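Local coordinates for PTS system glucose-specific EIIA component (Mycoplasma capricolum, PDB 2GPR), which carries phosphoryl groups in the bacterial sugar phosphotransferase system, probably accepting them from phospho-HPr and passing them to the EIIB domain during glucose uptake, at residues Ile127-Val139 and Val144-Lys154. Sequence-based numbering, arbitrary orientation.
Sequences IFTNNGGKTLEIV and VKQGDVVAILK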
loop_
_atom_site.group_PDB
_atom_site.type_symbol
_atom_site.label_atom_id
_atom_site.label_comp_id
_atom_site.label_asym_id
_atom_site.label_seq_id
_atom_site.Cartn_x
_atom_site.Cartn_y
_atom_site.Cartn_z
ATOM N N ILE A 127 -4.955 0.680 1.750
ATOM C CA ILE A 127 -6.263 1.236 2.001
ATOM C C ILE A 127 -6.317 2.687 1.785
ATOM O O ILE A 127 -5.371 3.392 2.012
ATOM C CB ILE A 127 -6.738 0.950 3.415
ATOM C CG1 ILE A 127 -5.601 1.146 4.391
ATOM C CG2 ILE A 127 -7.303 -0.465 3.593
ATOM C CD1 ILE A 127 -6.147 1.631 5.733
ATOM N N PHE A 128 -7.448 3.132 1.351
ATOM C CA PHE A 128 -7.656 4.537 1.205
ATOM C C PHE A 128 -8.227 5.019 2.519
ATOM O O PHE A 128 -9.397 4.661 2.919
ATOM C CB PHE A 128 -8.585 4.906 0.045
ATOM C CG PHE A 128 -8.158 4.286 -1.244
ATOM C CD1 PHE A 128 -8.337 2.920 -1.448
ATOM C CD2 PHE A 128 -7.544 5.047 -2.236
ATOM C CE1 PHE A 128 -7.874 2.317 -2.616
ATOM C CE2 PHE A 128 -7.156 4.470 -3.445
ATOM C CZ PHE A 128 -7.288 3.093 -3.616
ATOM N N THR A 129 -7.333 5.729 3.243
ATOM C CA THR A 129 -7.670 6.278 4.514
ATOM C C THR A 129 -8.505 7.550 4.348
ATOM O O THR A 129 -9.139 8.039 5.261
ATOM C CB THR A 129 -6.428 6.436 5.400
ATOM O OG1 THR A 129 -6.489 5.437 6.445
ATOM C CG2 THR A 129 -6.324 7.878 5.970
ATOM N N ASN A 130 -8.538 8.039 3.127
ATOM C CA ASN A 130 -9.299 9.192 2.821
ATOM C C ASN A 130 -9.511 9.334 1.311
ATOM O O ASN A 130 -8.579 9.383 0.530
ATOM C CB ASN A 130 -8.682 10.402 3.485
ATOM C CG ASN A 130 -9.294 11.701 3.007
ATOM O OD1 ASN A 130 -8.656 12.774 3.065
ATOM N ND2 ASN A 130 -10.508 11.636 2.519
ATOM N N ASN A 131 -10.755 9.459 0.898
ATOM C CA ASN A 131 -11.058 9.592 -0.522
ATOM C C ASN A 131 -11.942 10.739 -0.968
ATOM O O ASN A 131 -11.475 11.723 -1.505
ATOM C CB ASN A 131 -11.595 8.289 -1.126
ATOM C CG ASN A 131 -12.775 7.725 -0.357
ATOM O OD1 ASN A 131 -13.506 8.406 0.360
ATOM N ND2 ASN A 131 -12.913 6.430 -0.455
ATOM N N GLY A 132 -13.252 10.558 -0.847
ATOM C CA GLY A 132 -14.229 11.526 -1.368
ATOM C C GLY A 132 -14.810 10.938 -2.657
ATOM O O GLY A 132 -16.029 10.703 -2.787
ATOM N N GLY A 133 -13.863 10.622 -3.587
ATOM C CA GLY A 133 -14.113 9.972 -4.851
ATOM C C GLY A 133 -14.161 8.523 -4.549
ATOM O O GLY A 133 -13.727 7.715 -5.304
ATOM N N LYS A 134 -14.652 8.248 -3.366
ATOM C CA LYS A 134 -14.736 6.950 -2.744
ATOM C C LYS A 134 -15.206 5.793 -3.584
ATOM O O LYS A 134 -15.807 4.817 -3.026
ATOM C CB LYS A 134 -15.487 6.961 -1.432
ATOM C CG LYS A 134 -16.974 6.915 -1.608
ATOM C CD LYS A 134 -17.687 7.797 -0.591
ATOM C CE LYS A 134 -17.216 9.243 -0.665
ATOM N NZ LYS A 134 -15.890 9.484 -0.081
ATOM N N THR A 135 -14.932 5.838 -4.882
ATOM C CA THR A 135 -15.276 4.682 -5.653
ATOM C C THR A 135 -14.085 4.029 -6.266
ATOM O O THR A 135 -13.317 4.693 -6.951
ATOM C CB THR A 135 -16.461 4.855 -6.650
ATOM O OG1 THR A 135 -16.000 5.199 -7.942
ATOM C CG2 THR A 135 -17.403 5.942 -6.112
ATOM N N LEU A 136 -13.948 2.729 -6.020
ATOM C CA LEU A 136 -12.948 1.973 -6.725
ATOM C C LEU A 136 -13.676 1.377 -7.929
ATOM O O LEU A 136 -14.164 0.268 -7.734
ATOM C CB LEU A 136 -12.445 0.806 -5.856
ATOM C CG LEU A 136 -11.456 1.187 -4.754
ATOM C CD1 LEU A 136 -10.026 1.086 -5.284
ATOM C CD2 LEU A 136 -11.755 2.617 -4.301
ATOM N N GLU A 137 -13.884 2.138 -9.088
ATOM C CA GLU A 137 -14.655 1.593 -10.272
ATOM C C GLU A 137 -14.065 0.162 -10.481
ATOM O O GLU A 137 -14.792 -0.852 -10.357
ATOM C CB GLU A 137 -14.738 2.527 -11.649
ATOM C CG GLU A 137 -16.110 2.688 -12.526
ATOM C CD GLU A 137 -16.120 3.453 -13.963
ATOM O OE1 GLU A 137 -15.317 3.048 -14.797
ATOM O OE2 GLU A 137 -16.918 4.296 -14.367
ATOM N N ILE A 138 -12.733 0.056 -10.517
ATOM C CA ILE A 138 -12.129 -1.238 -10.772
ATOM C C ILE A 138 -10.891 -1.589 -9.973
ATOM O O ILE A 138 -9.929 -0.831 -9.925
ATOM C CB ILE A 138 -11.779 -1.333 -12.273
ATOM C CG1 ILE A 138 -12.885 -0.757 -13.125
ATOM C CG2 ILE A 138 -11.445 -2.747 -12.747
ATOM C CD1 ILE A 138 -12.608 0.695 -13.508
ATOM N N VAL A 139 -10.881 -2.804 -9.421
ATOM C CA VAL A 139 -9.698 -3.318 -8.813
ATOM C C VAL A 139 -9.259 -4.546 -9.599
ATOM O O VAL A 139 -9.909 -5.561 -9.555
ATOM C CB VAL A 139 -9.766 -3.713 -7.318
ATOM C CG1 VAL A 139 -8.417 -4.369 -6.942
ATOM C CG2 VAL A 139 -10.029 -2.535 -6.399
ATOM N N VAL A 144 0.045 -10.055 -10.492
ATOM C CA VAL A 144 0.476 -8.754 -11.020
ATOM C C VAL A 144 1.956 -8.512 -10.929
ATOM O O VAL A 144 2.702 -9.153 -10.221
ATOM C CB VAL A 144 -0.203 -7.543 -10.315
ATOM C CG1 VAL A 144 -1.717 -7.541 -10.475
ATOM C CG2 VAL A 144 0.157 -7.495 -8.838
ATOM N N LYS A 145 2.352 -7.492 -11.637
ATOM C CA LYS A 145 3.692 -7.042 -11.624
ATOM C C LYS A 145 3.732 -5.668 -11.040
ATOM O O LYS A 145 2.831 -4.829 -11.277
ATOM C CB LYS A 145 4.271 -7.055 -13.007
ATOM C CG LYS A 145 4.362 -8.472 -13.520
ATOM C CD LYS A 145 5.728 -9.092 -13.264
ATOM C CE LYS A 145 6.635 -9.124 -14.514
ATOM N NZ LYS A 145 7.608 -10.240 -14.543
ATOM N N GLN A 146 4.771 -5.439 -10.257
ATOM C CA GLN A 146 4.956 -4.139 -9.627
ATOM C C GLN A 146 4.920 -3.023 -10.677
ATOM O O GLN A 146 5.703 -3.051 -11.637
ATOM C CB GLN A 146 6.304 -4.098 -8.868
ATOM C CG GLN A 146 6.601 -2.736 -8.260
ATOM C CD GLN A 146 7.390 -1.867 -9.178
ATOM O OE1 GLN A 146 7.071 -0.663 -9.407
ATOM N NE2 GLN A 146 8.481 -2.470 -9.665
ATOM N N GLY A 147 3.999 -2.053 -10.516
ATOM C CA GLY A 147 3.897 -0.938 -11.452
ATOM C C GLY A 147 2.761 -1.139 -12.455
ATOM O O GLY A 147 2.655 -0.438 -13.469
ATOM N N ASP A 148 1.932 -2.125 -12.164
ATOM C CA ASP A 148 0.818 -2.467 -13.003
ATOM C C ASP A 148 -0.333 -1.741 -12.474
ATOM O O ASP A 148 -0.468 -1.694 -11.262
ATOM C CB ASP A 148 0.440 -3.968 -12.773
ATOM C CG ASP A 148 1.184 -5.024 -13.535
ATOM O OD1 ASP A 148 2.181 -4.558 -14.178
ATOM O OD2 ASP A 148 0.884 -6.200 -13.533
ATOM N N VAL A 149 -1.227 -1.304 -13.325
ATOM C CA VAL A 149 -2.426 -0.735 -12.769
ATOM C C VAL A 149 -3.227 -1.846 -12.070
ATOM O O VAL A 149 -3.289 -2.979 -12.526
ATOM C CB VAL A 149 -3.247 0.109 -13.729
ATOM C CG1 VAL A 149 -4.596 0.414 -13.086
ATOM C CG2 VAL A 149 -2.514 1.401 -13.981
ATOM N N VAL A 150 -3.822 -1.509 -10.935
ATOM C CA VAL A 150 -4.496 -2.432 -10.037
ATOM C C VAL A 150 -5.848 -1.875 -9.513
ATOM O O VAL A 150 -6.654 -2.583 -8.933
ATOM C CB VAL A 150 -3.464 -2.751 -8.914
ATOM C CG1 VAL A 150 -4.037 -2.869 -7.510
ATOM C CG2 VAL A 150 -2.658 -3.990 -9.267
ATOM N N ALA A 151 -6.103 -0.594 -9.719
ATOM C CA ALA A 151 -7.342 0.015 -9.282
ATOM C C ALA A 151 -7.453 1.424 -9.715
ATOM O O ALA A 151 -6.498 2.137 -9.958
ATOM C CB ALA A 151 -7.554 -0.046 -7.793
ATOM N N ILE A 152 -8.679 1.796 -9.828
ATOM C CA ILE A 152 -9.101 3.114 -10.245
ATOM C C ILE A 152 -9.991 3.622 -9.175
ATOM O O ILE A 152 -10.886 2.881 -8.746
ATOM C CB ILE A 152 -9.943 3.026 -11.542
ATOM C CG1 ILE A 152 -9.135 2.427 -12.667
ATOM C CG2 ILE A 152 -10.478 4.383 -11.961
ATOM C CD1 ILE A 152 -8.010 3.329 -13.112
ATOM N N LEU A 153 -9.644 4.822 -8.689
ATOM C CA LEU A 153 -10.405 5.613 -7.704
ATOM C C LEU A 153 -10.872 6.759 -8.564
ATOM O O LEU A 153 -10.079 7.595 -8.976
ATOM C CB LEU A 153 -9.580 6.032 -6.427
ATOM C CG LEU A 153 -10.446 6.653 -5.301
ATOM C CD1 LEU A 153 -11.065 5.596 -4.376
ATOM C CD2 LEU A 153 -9.614 7.635 -4.480
ATOM N N LYS A 154 -12.082 6.613 -9.074
ATOM C CA LYS A 154 -12.603 7.514 -10.076
ATOM C C LYS A 154 -13.373 8.683 -9.519
ATOM O O LYS A 154 -14.311 8.461 -8.728
ATOM C CB LYS A 154 -13.347 6.746 -11.185
ATOM C CG LYS A 154 -13.588 7.555 -12.458
ATOM C CD LYS A 154 -14.035 6.728 -13.679
ATOM C CE LYS A 154 -13.392 7.142 -15.039
ATOM N NZ LYS A 154 -14.048 8.272 -15.769
ATOM O OXT LYS A 154 -13.006 9.821 -9.910
#
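Leu153 and Phe128 form the apolar centre of this contact. In Leu153, chi1 of -170° puts CG opposite the backbone N and turns the branched end toward Phe128; the CD2 branch also reaches Asn131. Leu153 CD2 sits 4.0 Å from Phe128 CD2 and 3.9 Å from Asn131 CB. Leu153 CD1 and Leu136 CD2 lie over the same face of the Phe128 ring, both offset toward the rim. Their exact places are doubtful, because the model sets these two methyls too close together. Val10 of strand 8-11 touches Phe128 too.

Farther along, Leu136 CD1 meets Ala151 CB at 3.7 Å. Val139 CG2 packs on the same CB at 3.8 Å. Phe38 of strand 36-42 touches both Val139 and Ala151.

Two backbone bonds join the segments. Lys154 N donates to Thr135 O at 3.1 Å. Ile152 N donates to Ile138 O at 2.9 Å, though the position of that oxygen is less certain. Val139 and Ala151 form a single bridge. A CA-H...O contact runs from Leu153 CA to Thr135 O.

On the exposed side, Ile138 and Ile152 lie side by side and point the same way. Ile138 CD1 rests 4.0 Å from Ile152 CG1. Glu137 and Lys154 repeat this arrangement at the outer edge. There the carboxylate of Glu137 lies against the aliphatic part of Lys154, and Glu137 OE2 is 3.8 Å from Lys154 CD. The charged atoms themselves are not in contact, and Lys154 NZ makes a weak hydrogen bond to Asn5.

Strand 8-11 pairs antiparallel with strand 149-153, and Val150 and Ala151 form a classic beta bulge opposite Val10. The C-terminal strand thus lies between strand 8-11 and the returning loop, as part of the antiparallel beta-sandwich of the glucose-type EIIA fold.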